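Local coordinates for protein pectinesterase (Sitophilus oryzae, PDB 4PMH) that hydrolyses the methyl esters of pectin, releasing methanol, and probably takes part in the weevil's digestion of plant cell walls, at residues D224-F229 with L288-D293; D200-G205 with S214-T219; S307-L312 with S334-S339; C239-K244 with V253-D258. All blocks are in the same frame, centred on the assembly; numbering follows the deposited sequence.

Contact 1: residues D224-F229 with L288-D293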
loop_
_atom_site.group_PDB
_atom_site.type_symbol
_atom_site.label_atom_id
_atom_site.label_comp_id
_atom_site.label_asym_id
_atom_site.label_seq_id
_atom_site.Cartn_x
_atom_site.Cartn_y
_atom_site.Cartn_z
ATOM N N ASP A 224 6.259 5.005 -8.915
ATOM C CA ASP A 224 6.143 6.259 -9.613
ATOM C C ASP A 224 4.713 6.749 -9.753
ATOM O O ASP A 224 4.509 7.937 -9.659
ATOM C CB ASP A 224 6.853 6.226 -10.970
ATOM C CG ASP A 224 6.464 5.035 -11.843
ATOM O OD1 ASP A 224 5.351 4.461 -11.711
ATOM O OD2 ASP A 224 7.309 4.680 -12.705
ATOM N N ILE A 225 3.737 5.855 -9.945
ATOM C CA ILE A 225 2.338 6.243 -10.139
ATOM C C ILE A 225 1.376 5.434 -9.258
ATOM O O ILE A 225 1.322 4.187 -9.325
ATOM C CB ILE A 225 1.918 6.069 -11.619
ATOM C CG1 ILE A 225 2.664 7.072 -12.511
ATOM C CG2 ILE A 225 0.399 6.200 -11.801
ATOM C CD1 ILE A 225 1.974 8.407 -12.668
ATOM N N ASP A 226 0.594 6.154 -8.448
ATOM C CA ASP A 226 -0.384 5.531 -7.539
ATOM C C ASP A 226 0.252 4.378 -6.778
ATOM O O ASP A 226 -0.351 3.321 -6.631
ATOM C CB ASP A 226 -1.635 5.027 -8.302
ATOM C CG ASP A 226 -2.313 6.103 -9.134
ATOM O OD1 ASP A 226 -2.069 7.325 -8.947
ATOM O OD2 ASP A 226 -3.133 5.720 -10.006
ATOM N N PHE A 227 1.484 4.552 -6.315
ATOM C CA PHE A 227 2.199 3.402 -5.729
ATOM C C PHE A 227 1.840 3.072 -4.291
ATOM O O PHE A 227 2.320 2.067 -3.719
ATOM C CB PHE A 227 3.715 3.442 -6.011
ATOM C CG PHE A 227 4.500 4.514 -5.306
ATOM C CD1 PHE A 227 4.775 5.734 -5.936
ATOM C CD2 PHE A 227 5.075 4.265 -4.060
ATOM C CE1 PHE A 227 5.574 6.688 -5.308
ATOM C CE2 PHE A 227 5.855 5.212 -3.443
ATOM C CZ PHE A 227 6.129 6.418 -4.074
ATOM N N VAL A 228 0.958 3.878 -3.710
ATOM C CA VAL A 228 0.267 3.503 -2.473
ATOM C C VAL A 228 -1.188 3.870 -2.712
ATOM O O VAL A 228 -1.536 5.062 -2.734
ATOM C CB VAL A 228 0.803 4.229 -1.214
ATOM C CG1 VAL A 228 0.027 3.802 0.036
ATOM C CG2 VAL A 228 2.285 3.963 -1.037
ATOM N N PHE A 229 -2.030 2.852 -2.899
ATOM C CA PHE A 229 -3.383 3.055 -3.357
ATOM C C PHE A 229 -4.355 2.078 -2.707
ATOM O O PHE A 229 -3.968 0.989 -2.256
ATOM C CB PHE A 229 -3.426 2.944 -4.895
ATOM C CG PHE A 229 -3.444 1.519 -5.415
ATOM C CD1 PHE A 229 -2.278 0.765 -5.459
ATOM C CD2 PHE A 229 -4.623 0.945 -5.888
ATOM C CE1 PHE A 229 -2.287 -0.542 -5.929
ATOM C CE2 PHE A 229 -4.636 -0.365 -6.381
ATOM C CZ PHE A 229 -3.459 -1.106 -6.394
ATOM N N LEU A 288 2.036 14.626 -4.547
ATOM C CA LEU A 288 1.827 13.832 -3.356
ATOM C C LEU A 288 0.639 12.873 -3.520
ATOM O O LEU A 288 0.659 11.770 -2.973
ATOM C CB LEU A 288 1.588 14.745 -2.154
ATOM C CG LEU A 288 2.786 15.577 -1.699
ATOM C CD1 LEU A 288 2.379 16.471 -0.528
ATOM C CD2 LEU A 288 3.992 14.714 -1.319
ATOM N N GLY A 289 -0.396 13.279 -4.257
ATOM C CA GLY A 289 -1.563 12.432 -4.352
ATOM C C GLY A 289 -2.619 12.834 -5.358
ATOM O O GLY A 289 -2.621 13.960 -5.884
ATOM N N ARG A 290 -3.496 11.870 -5.629
ATOM C CA ARG A 290 -4.742 12.094 -6.337
ATOM C C ARG A 290 -5.778 11.085 -5.845
ATOM O O ARG A 290 -5.442 10.012 -5.360
ATOM C CB ARG A 290 -4.561 11.946 -7.845
ATOM C CG ARG A 290 -4.277 10.536 -8.341
ATOM C CD ARG A 290 -4.024 10.566 -9.844
ATOM N NE ARG A 290 -3.648 9.266 -10.373
ATOM C CZ ARG A 290 -3.747 8.908 -11.654
ATOM N NH1 ARG A 290 -4.169 9.761 -12.580
ATOM N NH2 ARG A 290 -3.408 7.686 -12.021
ATOM N N ALA A 291 -7.039 11.435 -5.994
ATOM C CA ALA A 291 -8.105 10.560 -5.563
ATOM C C ALA A 291 -8.242 9.428 -6.569
ATOM O O ALA A 291 -8.252 9.670 -7.794
ATOM C CB ALA A 291 -9.401 11.339 -5.456
ATOM N N TRP A 292 -8.276 8.201 -6.042
ATOM C CA TRP A 292 -8.699 7.043 -6.837
ATOM C C TRP A 292 -10.199 6.965 -6.668
ATOM O O TRP A 292 -10.713 6.554 -5.628
ATOM C CB TRP A 292 -8.008 5.742 -6.430
ATOM C CG TRP A 292 -8.505 4.525 -7.221
ATOM C CD1 TRP A 292 -9.064 4.521 -8.482
ATOM C CD2 TRP A 292 -8.468 3.162 -6.794
ATOM N NE1 TRP A 292 -9.387 3.220 -8.859
ATOM C CE2 TRP A 292 -9.021 2.374 -7.838
ATOM C CE3 TRP A 292 -8.010 2.523 -5.632
ATOM C CZ2 TRP A 292 -9.143 0.990 -7.737
ATOM C CZ3 TRP A 292 -8.142 1.156 -5.530
ATOM C CH2 TRP A 292 -8.694 0.400 -6.575
ATOM N N ASP A 293 -10.889 7.422 -7.705
ATOM C CA ASP A 293 -12.331 7.530 -7.720
ATOM C C ASP A 293 -12.851 6.202 -8.292
ATOM O O ASP A 293 -13.428 6.173 -9.404
ATOM C CB ASP A 293 -12.765 8.741 -8.599
ATOM C CG ASP A 293 -12.836 10.064 -7.817
ATOM O OD1 ASP A 293 -12.544 10.081 -6.583
ATOM O OD2 ASP A 293 -13.222 11.078 -8.448
#
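Ile225 is the first residue of 224-229 to touch the other segment, its CG2 4.1 Å from Arg290 NH2, an oblique approach that is packing rather than a bond. The next residue, Asp226, carries the polar part of the contact. Its carboxylate meets the guanidinium of Arg290 side-on and edge-first: Arg290 NE reaches Asp226 OD1 at 2.9 Å on the syn lone pair, and Arg290 NH2 reaches Asp226 OD2 at 2.8 Å, both with N-H...O angles of 159°. The two planes are 38° apart, and the second nitrogen meets its oxygen on the syn side but somewhat out of the carboxylate plane. Arg290 is extended from CG to NE, which carries the guanidinium out to the acid. Further on, Phe229 turns the CD2 edge of its ring to Trp292, whose CZ3 lies 3.5 Å from Phe229 CD2. The ring planes stand 59° apart, an oblique pair, and Tyr203 stacks on the same phenylalanine. By similarity Asp226 is the nucleophile, while Arg290 and Trp292 bind substrate. The two-bond grip restricts rotation of the carboxylate, consistent with the arginine both orienting the nucleophile and bordering the substrate site.

Contact 2: residues D200-G205 with S214-T219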
loop_
_atom_site.group_PDB
_atom_site.type_symbol
_atom_site.label_atom_id
_atom_site.label_comp_id
_atom_site.label_asym_id
_atom_site.label_seq_id
_atom_site.Cartn_x
_atom_site.Cartn_y
_atom_site.Cartn_z
ATOM N N ASP A 200 1.256 1.172 -8.910
ATOM C CA ASP A 200 0.420 0.314 -8.052
ATOM C C ASP A 200 1.219 -0.638 -7.163
ATOM O O ASP A 200 0.758 -1.721 -6.802
ATOM C CB ASP A 200 -0.625 -0.471 -8.867
ATOM C CG ASP A 200 -1.640 0.435 -9.566
ATOM O OD1 ASP A 200 -1.655 1.653 -9.345
ATOM O OD2 ASP A 200 -2.435 -0.096 -10.340
ATOM N N THR A 201 2.411 -0.213 -6.780
ATOM C CA THR A 201 3.249 -1.015 -5.884
ATOM C C THR A 201 2.507 -1.602 -4.679
ATOM O O THR A 201 2.547 -2.818 -4.459
ATOM C CB THR A 201 4.469 -0.209 -5.411
ATOM O OG1 THR A 201 5.165 0.308 -6.552
ATOM C CG2 THR A 201 5.387 -1.044 -4.527
ATOM N N LEU A 202 1.862 -0.765 -3.887
ATOM C CA LEU A 202 1.244 -1.212 -2.640
ATOM C C LEU A 202 -0.251 -0.961 -2.702
ATOM O O LEU A 202 -0.689 0.183 -2.780
ATOM C CB LEU A 202 1.850 -0.514 -1.413
ATOM C CG LEU A 202 1.069 -0.644 -0.106
ATOM C CD1 LEU A 202 0.811 -2.101 0.229
ATOM C CD2 LEU A 202 1.794 0.033 1.058
ATOM N N TYR A 203 -1.023 -2.045 -2.697
ATOM C CA TYR A 203 -2.476 -1.996 -2.651
ATOM C C TYR A 203 -2.850 -2.097 -1.174
ATOM O O TYR A 203 -3.061 -3.181 -0.648
ATOM C CB TYR A 203 -3.072 -3.158 -3.446
ATOM C CG TYR A 203 -4.552 -3.062 -3.829
ATOM C CD1 TYR A 203 -5.383 -2.071 -3.327
ATOM C CD2 TYR A 203 -5.122 -4.008 -4.696
ATOM C CE1 TYR A 203 -6.724 -2.005 -3.692
ATOM C CE2 TYR A 203 -6.467 -3.951 -5.051
ATOM C CZ TYR A 203 -7.256 -2.950 -4.545
ATOM O OH TYR A 203 -8.584 -2.873 -4.886
ATOM N N ALA A 204 -2.943 -0.948 -0.514
ATOM C CA ALA A 204 -3.124 -0.912 0.945
ATOM C C ALA A 204 -4.612 -0.822 1.302
ATOM O O ALA A 204 -5.191 0.276 1.392
ATOM C CB ALA A 204 -2.361 0.260 1.535
ATOM N N GLY A 205 -5.232 -1.977 1.525
ATOM C CA GLY A 205 -6.659 -2.030 1.883
ATOM C C GLY A 205 -7.490 -2.183 0.633
ATOM O O GLY A 205 -7.903 -1.214 0.012
ATOM N N SER A 214 -4.206 -1.269 8.828
ATOM C CA SER A 214 -2.838 -1.756 8.616
ATOM C C SER A 214 -1.854 -0.743 9.157
ATOM O O SER A 214 -2.138 0.451 9.181
ATOM C CB SER A 214 -2.553 -2.093 7.137
ATOM O OG SER A 214 -2.943 -1.061 6.254
ATOM N N TYR A 215 -0.716 -1.247 9.631
ATOM C CA TYR A 215 0.274 -0.440 10.307
ATOM C C TYR A 215 1.637 -0.773 9.734
ATOM O O TYR A 215 2.152 -1.900 9.926
ATOM C CB TYR A 215 0.275 -0.739 11.803
ATOM C CG TYR A 215 0.846 0.346 12.697
ATOM C CD1 TYR A 215 1.754 1.286 12.240
ATOM C CD2 TYR A 215 0.477 0.408 14.030
ATOM C CE1 TYR A 215 2.258 2.276 13.076
ATOM C CE2 TYR A 215 0.986 1.384 14.875
ATOM C CZ TYR A 215 1.883 2.316 14.379
ATOM O OH TYR A 215 2.390 3.294 15.215
ATOM N N TYR A 216 2.192 0.208 9.042
ATOM C CA TYR A 216 3.509 0.160 8.434
ATOM C C TYR A 216 4.504 0.931 9.290
ATOM O O TYR A 216 4.320 2.087 9.539
ATOM C CB TYR A 216 3.458 0.807 7.057
ATOM C CG TYR A 216 2.577 0.060 6.103
ATOM C CD1 TYR A 216 1.183 0.148 6.177
ATOM C CD2 TYR A 216 3.133 -0.768 5.140
ATOM C CE1 TYR A 216 0.372 -0.575 5.298
ATOM C CE2 TYR A 216 2.347 -1.479 4.272
ATOM C CZ TYR A 216 0.969 -1.387 4.354
ATOM O OH TYR A 216 0.223 -2.120 3.470
ATOM N N THR A 217 5.569 0.270 9.713
ATOM C CA THR A 217 6.629 0.892 10.484
ATOM C C THR A 217 7.967 0.575 9.857
ATOM O O THR A 217 8.187 -0.546 9.394
ATOM C CB THR A 217 6.638 0.378 11.939
ATOM O OG1 THR A 217 6.464 -1.038 11.946
ATOM C CG2 THR A 217 5.517 1.004 12.714
ATOM N N ASN A 218 8.852 1.572 9.838
ATOM C CA ASN A 218 10.211 1.409 9.368
ATOM C C ASN A 218 10.304 0.734 8.019
ATOM O O ASN A 218 11.122 -0.116 7.811
ATOM C CB ASN A 218 11.030 0.669 10.416
ATOM C CG ASN A 218 10.992 1.364 11.759
ATOM O OD1 ASN A 218 9.986 1.329 12.468
ATOM N ND2 ASN A 218 12.068 2.037 12.096
ATOM N N THR A 219 9.467 1.168 7.093
ATOM C CA THR A 219 9.308 0.492 5.830
ATOM C C THR A 219 9.550 1.459 4.659
ATOM O O THR A 219 9.171 2.649 4.703
ATOM C CB THR A 219 7.927 -0.200 5.810
ATOM O OG1 THR A 219 7.968 -1.327 6.701
ATOM C CG2 THR A 219 7.527 -0.674 4.402
#
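The ring of Tyr216 is met obliquely by Leu202, whose CD2 lies 3.6 Å from Tyr216 CE2. Beyond the segments, Phe236 stacks on this ring and Leu181, Thr183 and Ile190 also touch the tyrosine side chain. At the far end of the ring, the hydroxyl abuts both the leucine methyls and the Ala204 methyl: Tyr216 OH is 3.3 Å from Leu202 CD1 and 4.0 Å from Ala204 CB. No hydrogen bond joins the segments, so the contact rests on apolar packing around the phenol end.

Leu202 and Tyr216 approach from opposite directions. With CG of Leu202 opposite the backbone N (chi1 166°), both methyls are directed at the phenol end of the tyrosine. Leu202 and Ala204 point toward the other segment, whereas Tyr203 between them points away, the alternation expected of strand 202-204. Cutting this leucine back to an alanine would remove CG and both methyls and is likely to open a gap beside Tyr216 CE2 and OH, giving the phenol more freedom to shift. Where the second segment ends, Thr219 OG1 donates to Thr217 O at 2.8 Å, from above the carbonyl plane, within the turn through Asn218.

Strands 202-204 and 213-217 belong to different parallel sheets, and Leu202, Ala204 and Tyr216 are all buried where they meet. Such filling of the space between sheets by inward-facing side chains is characteristic of the right-handed parallel beta-helix of pectinesterases; here the first segment also carries Asp200, the proton donor by similarity, two residues before Leu202.

Contact 3: residues S307-L312 with S334-S339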
loop_
_atom_site.group_PDB
_atom_site.type_symbol
_atom_site.label_atom_id
_atom_site.label_comp_id
_atom_site.label_asym_id
_atom_site.label_seq_id
_atom_site.Cartn_x
_atom_site.Cartn_y
_atom_site.Cartn_z
ATOM N N SER A 307 -19.870 8.197 -3.727
ATOM C CA SER A 307 -18.622 7.860 -4.413
ATOM C C SER A 307 -17.446 7.868 -3.434
ATOM O O SER A 307 -17.522 8.528 -2.403
ATOM C CB SER A 307 -18.351 8.807 -5.574
ATOM O OG SER A 307 -19.445 8.852 -6.477
ATOM N N PRO A 308 -16.369 7.115 -3.744
ATOM C CA PRO A 308 -15.183 7.172 -2.893
ATOM C C PRO A 308 -14.667 8.587 -2.828
ATOM O O PRO A 308 -14.851 9.356 -3.783
ATOM C CB PRO A 308 -14.153 6.308 -3.631
ATOM C CG PRO A 308 -14.909 5.491 -4.607
ATOM C CD PRO A 308 -16.183 6.224 -4.906
ATOM N N ASN A 309 -14.057 8.944 -1.709
ATOM C CA ASN A 309 -13.395 10.216 -1.624
ATOM C C ASN A 309 -12.161 10.079 -0.756
ATOM O O ASN A 309 -12.208 10.232 0.479
ATOM C CB ASN A 309 -14.356 11.306 -1.133
ATOM C CG ASN A 309 -13.808 12.704 -1.338
ATOM O OD1 ASN A 309 -13.034 12.988 -2.277
ATOM N ND2 ASN A 309 -14.203 13.596 -0.436
ATOM N N GLY A 310 -11.056 9.756 -1.433
ATOM C CA GLY A 310 -9.796 9.385 -0.777
ATOM C C GLY A 310 -9.372 10.304 0.356
ATOM O O GLY A 310 -9.386 11.524 0.208
ATOM N N GLN A 311 -8.979 9.709 1.479
ATOM C CA GLN A 311 -8.590 10.453 2.676
ATOM C C GLN A 311 -7.130 10.182 2.980
ATOM O O GLN A 311 -6.714 9.022 3.031
ATOM C CB GLN A 311 -9.464 10.063 3.866
ATOM C CG GLN A 311 -9.520 11.077 5.010
ATOM C CD GLN A 311 -8.338 11.034 5.959
ATOM O OE1 GLN A 311 -7.666 10.009 6.102
ATOM N NE2 GLN A 311 -8.069 12.167 6.614
ATOM N N LEU A 312 -6.371 11.265 3.187
ATOM C CA LEU A 312 -4.937 11.215 3.438
ATOM C C LEU A 312 -4.467 12.413 4.258
ATOM O O LEU A 312 -4.697 13.537 3.884
ATOM C CB LEU A 312 -4.158 11.233 2.123
ATOM C CG LEU A 312 -2.649 11.408 2.212
ATOM C CD1 LEU A 312 -1.954 10.273 2.959
ATOM C CD2 LEU A 312 -2.092 11.498 0.804
ATOM N N SER A 334 -10.925 9.749 -12.108
ATOM C CA SER A 334 -12.182 10.011 -12.807
ATOM C C SER A 334 -12.186 11.261 -13.692
ATOM O O SER A 334 -13.083 11.421 -14.530
ATOM C CB SER A 334 -13.304 10.148 -11.775
ATOM O OG SER A 334 -13.103 11.270 -10.923
ATOM N N GLY A 335 -11.193 12.131 -13.528
ATOM C CA GLY A 335 -11.225 13.465 -14.117
ATOM C C GLY A 335 -11.754 14.522 -13.155
ATOM O O GLY A 335 -11.763 15.718 -13.477
ATOM N N ARG A 336 -12.204 14.104 -11.978
ATOM C CA ARG A 336 -12.679 15.058 -10.984
ATOM C C ARG A 336 -11.525 15.963 -10.535
ATOM O O ARG A 336 -10.564 15.493 -9.938
ATOM C CB ARG A 336 -13.294 14.344 -9.785
ATOM C CG ARG A 336 -13.651 15.284 -8.641
ATOM C CD ARG A 336 -14.476 14.584 -7.596
ATOM N NE ARG A 336 -13.764 13.532 -6.859
ATOM C CZ ARG A 336 -13.433 13.587 -5.571
ATOM N NH1 ARG A 336 -13.695 14.664 -4.830
ATOM N NH2 ARG A 336 -12.825 12.555 -5.018
ATOM N N THR A 337 -11.628 17.252 -10.843
ATOM C CA THR A 337 -10.567 18.203 -10.534
ATOM C C THR A 337 -10.283 18.250 -9.022
ATOM O O THR A 337 -11.198 18.103 -8.209
ATOM C CB THR A 337 -10.921 19.615 -10.996
ATOM O OG1 THR A 337 -11.975 20.127 -10.189
ATOM C CG2 THR A 337 -11.360 19.626 -12.429
ATOM N N TYR A 338 -9.012 18.417 -8.661
ATOM C CA TYR A 338 -8.639 18.557 -7.244
ATOM C C TYR A 338 -9.266 19.840 -6.691
ATOM O O TYR A 338 -9.180 20.904 -7.333
ATOM C CB TYR A 338 -7.120 18.584 -7.013
ATOM C CG TYR A 338 -6.841 18.916 -5.556
ATOM C CD1 TYR A 338 -7.112 17.992 -4.553
ATOM C CD2 TYR A 338 -6.387 20.181 -5.179
ATOM C CE1 TYR A 338 -6.937 18.317 -3.214
ATOM C CE2 TYR A 338 -6.214 20.515 -3.846
ATOM C CZ TYR A 338 -6.477 19.593 -2.868
ATOM O OH TYR A 338 -6.275 19.944 -1.556
ATOM N N SER A 339 -9.916 19.733 -5.531
ATOM C CA SER A 339 -10.464 20.910 -4.852
ATOM C C SER A 339 -10.151 20.858 -3.347
ATOM O O SER A 339 -10.606 19.962 -2.635
ATOM C CB SER A 339 -11.972 21.002 -5.089
ATOM O OG SER A 339 -12.522 22.225 -4.593
#
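Two first torsions bring Asn309 and Arg336 together: in the asparagine and the arginine alike, CG stands opposite the residue's own backbone N. The arginine then bends at chi3, 67°, which turns its guanidinium edge to the amide oxygen. Arg336 NH2 donates to Asn309 OD1 at 2.8 Å with an N-H...O angle of 149°. A weak second bond runs from Arg336 NH1 to the same Asn309 OD1 at 3.1 Å, making a fork on a single acceptor.

The oxygen lies near the guanidinium plane, yet the amide and guanidinium planes are 62° apart and the NH2 donor is tilted from the carbonyl plane. The two side chains cross at about a right angle. Pro308 O is 4.0 Å from Arg336 NH2, close enough to pack but not to bond. On its own segment, Arg336 N donates to Ser334 OG at 3.2 Å, an ST turn that ties the start of this loop to the residue bearing the guanidinium.

The amide of Asn309 is fixed from its other end as well, since ND2 donates to Asp351 OD1 and Tyr353 O. Replacing Arg336 by a leucine would take away both donors to Asn309 OD1 and would probably leave Asp293, its salt-bridge partner, without that counter-charge. Tyr302 adds a cation-pi contact to the same guanidinium. The pair thus joins the run leading into strand 311-315 to the loop between strands 329-330 and 355-359; Leu312, in that first strand, hydrogen-bonds through its backbone to Arg355 and Trp357.

Contact 4: residues C239-K244 with V253-D258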
loop_
_atom_site.group_PDB
_atom_site.type_symbol
_atom_site.label_atom_id
_atom_site.label_comp_id
_atom_site.label_asym_id
_atom_site.label_seq_id
_atom_site.Cartn_x
_atom_site.Cartn_y
_atom_site.Cartn_z
ATOM N N CYS A 239 8.380 5.760 7.857
ATOM C CA CYS A 239 8.506 5.075 6.581
ATOM C C CYS A 239 9.171 6.006 5.593
ATOM O O CYS A 239 9.278 7.195 5.849
ATOM C CB CYS A 239 7.125 4.665 6.071
ATOM S SG CYS A 239 6.401 3.246 6.916
ATOM N N THR A 240 9.646 5.450 4.476
ATOM C CA THR A 240 10.211 6.240 3.405
ATOM C C THR A 240 9.485 5.895 2.120
ATOM O O THR A 240 9.340 4.710 1.804
ATOM C CB THR A 240 11.728 5.987 3.234
ATOM O OG1 THR A 240 12.423 6.411 4.415
ATOM C CG2 THR A 240 12.295 6.758 2.055
ATOM N N PHE A 241 9.043 6.923 1.401
ATOM C CA PHE A 241 8.366 6.770 0.120
ATOM C C PHE A 241 9.264 7.382 -0.953
ATOM O O PHE A 241 9.605 8.582 -0.872
ATOM C CB PHE A 241 7.009 7.493 0.130
ATOM C CG PHE A 241 6.070 7.027 1.211
ATOM C CD1 PHE A 241 6.130 7.579 2.481
ATOM C CD2 PHE A 241 5.128 6.033 0.959
ATOM C CE1 PHE A 241 5.270 7.140 3.488
ATOM C CE2 PHE A 241 4.282 5.580 1.956
ATOM C CZ PHE A 241 4.355 6.137 3.234
ATOM N N TYR A 242 9.651 6.582 -1.947
ATOM C CA TYR A 242 10.678 6.981 -2.900
ATOM C C TYR A 242 10.122 6.964 -4.317
ATOM O O TYR A 242 9.731 5.911 -4.822
ATOM C CB TYR A 242 11.881 6.038 -2.790
ATOM C CG TYR A 242 13.113 6.530 -3.499
ATOM C CD1 TYR A 242 13.248 6.364 -4.862
ATOM C CD2 TYR A 242 14.136 7.180 -2.799
ATOM C CE1 TYR A 242 14.360 6.832 -5.524
ATOM C CE2 TYR A 242 15.265 7.657 -3.456
ATOM C CZ TYR A 242 15.363 7.482 -4.823
ATOM O OH TYR A 242 16.471 7.916 -5.517
ATOM N N VAL A 243 10.090 8.125 -4.942
ATOM C CA VAL A 243 9.564 8.279 -6.283
ATOM C C VAL A 243 10.688 8.011 -7.266
ATOM O O VAL A 243 11.638 8.772 -7.343
ATOM C CB VAL A 243 9.027 9.681 -6.532
ATOM C CG1 VAL A 243 8.372 9.764 -7.905
ATOM C CG2 VAL A 243 8.024 10.049 -5.452
ATOM N N LYS A 244 10.560 6.925 -8.005
ATOM C CA LYS A 244 11.586 6.500 -8.928
ATOM C C LYS A 244 11.471 7.255 -10.229
ATOM O O LYS A 244 10.392 7.665 -10.632
ATOM C CB LYS A 244 11.460 5.005 -9.211
ATOM C CG LYS A 244 11.985 4.110 -8.095
ATOM C CD LYS A 244 12.286 2.697 -8.585
ATOM C CE LYS A 244 13.526 2.624 -9.466
ATOM N NZ LYS A 244 14.824 2.603 -8.731
ATOM N N VAL A 253 2.942 10.389 -9.128
ATOM C CA VAL A 253 1.964 10.595 -8.043
ATOM C C VAL A 253 2.128 9.502 -6.985
ATOM O O VAL A 253 2.131 8.335 -7.316
ATOM C CB VAL A 253 0.507 10.541 -8.523
ATOM C CG1 VAL A 253 -0.395 11.210 -7.496
ATOM C CG2 VAL A 253 0.330 11.184 -9.889
ATOM N N VAL A 254 2.230 9.868 -5.715
ATOM C CA VAL A 254 2.510 8.858 -4.682
ATOM C C VAL A 254 1.245 8.100 -4.263
ATOM O O VAL A 254 1.115 6.883 -4.544
ATOM C CB VAL A 254 3.184 9.494 -3.464
ATOM C CG1 VAL A 254 3.431 8.465 -2.367
ATOM C CG2 VAL A 254 4.483 10.166 -3.882
ATOM N N PHE A 255 0.323 8.804 -3.596
ATOM C CA PHE A 255 -0.863 8.211 -2.996
ATOM C C PHE A 255 -2.096 8.314 -3.884
ATOM O O PHE A 255 -2.347 9.355 -4.486
ATOM C CB PHE A 255 -1.166 8.873 -1.649
ATOM C CG PHE A 255 -0.052 8.741 -0.648
ATOM C CD1 PHE A 255 0.094 7.598 0.099
ATOM C CD2 PHE A 255 0.870 9.760 -0.478
ATOM C CE1 PHE A 255 1.133 7.468 1.014
ATOM C CE2 PHE A 255 1.908 9.652 0.434
ATOM C CZ PHE A 255 2.042 8.504 1.176
ATOM N N ALA A 256 -2.864 7.228 -3.950
ATOM C CA ALA A 256 -4.147 7.204 -4.644
ATOM C C ALA A 256 -5.190 6.472 -3.798
ATOM O O ALA A 256 -5.587 5.368 -4.114
ATOM C CB ALA A 256 -4.028 6.581 -6.040
ATOM N N PRO A 257 -5.677 7.121 -2.724
ATOM C CA PRO A 257 -6.722 6.496 -1.904
ATOM C C PRO A 257 -8.118 6.538 -2.504
ATOM O O PRO A 257 -8.482 7.523 -3.163
ATOM C CB PRO A 257 -6.673 7.292 -0.582
ATOM C CG PRO A 257 -5.777 8.456 -0.829
ATOM C CD PRO A 257 -5.371 8.488 -2.275
ATOM N N ASP A 258 -8.878 5.452 -2.297
ATOM C CA ASP A 258 -10.298 5.396 -2.671
ATOM C C ASP A 258 -11.158 5.202 -1.422
ATOM O O ASP A 258 -12.232 4.584 -1.448
ATOM C CB ASP A 258 -10.557 4.326 -3.753
ATOM C CG ASP A 258 -10.552 2.894 -3.230
ATOM O OD1 ASP A 258 -9.873 2.577 -2.231
ATOM O OD2 ASP A 258 -11.207 2.056 -3.906
#
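Val254 opens the contact from the segment 253-258, packing against Val243 through one methyl of each: Val254 CG2 lies 3.9 Å from Val243 CG2. In both valines that methyl is opposite the carbonyl carbon, and the two side chains cross obliquely. These residues also mark the nearest backbone approach, with 7.3 Å between Val243 CA and Val254 CA. The other methyl, Val254 CG1, stays loosely beside Phe241, 4.5 Å from Phe241 CD2, and lies over one face of the Phe255 ring of its own segment.

Phe255 follows and makes the aromatic part of the contact. Its CB does not point straight at the other strand, but CG opposite the carbonyl carbon (chi1 -60°) and the length of the ring carry the far end across. Phe255 CZ is 3.8 Å from Phe241 CE2 and lies over one face of the Phe241 ring, displaced toward its rim. The centroids are 5.1 Å apart and the planes stand at 62°, an edge-to-face pair with Phe255 supplying the edge. Phe236 makes a further edge-to-face pair with Phe241, and Val269 touches both phenylalanines of the contact.

No hydrogen bonds cross between the segments. The axes of the short strand segments 240-243 and 253-257 come within 8.3 Å, with 126° between their N-to-C directions, and the strands belong to different parallel sheets. All four touching residues are buried. Aliphatic and aromatic side chains meeting in this way between sheets form the interior of the right-handed parallel beta-helix, the fold of the pectinesterase family.

Contact 1 holds the presumed nucleophile and two presumed substrate-binding residues, and each of the other three touches it. Its centre is about 7 Å from that of contact 4, which is nested inside the loop that contact 1 closes; Val228 O and Ala256 N, 2.8 Å apart, probably hydrogen-bond. Contact 2 supplies Asp200, whose CB is 3.4 Å from Phe229 CE1, so the presumed proton donor packs on the segment of the presumed nucleophile. Contact 3 extends the substrate-binding segment outward through the salt bridge of Asp293 OD1 with Arg336 NH2, 2.9 Å. Contacts 2 and 3 do not touch, their nearest atoms being about 9 Å apart, whereas Leu312 CD2 reaches Phe255 CD2 at 3.7 Å between contacts 3 and 4.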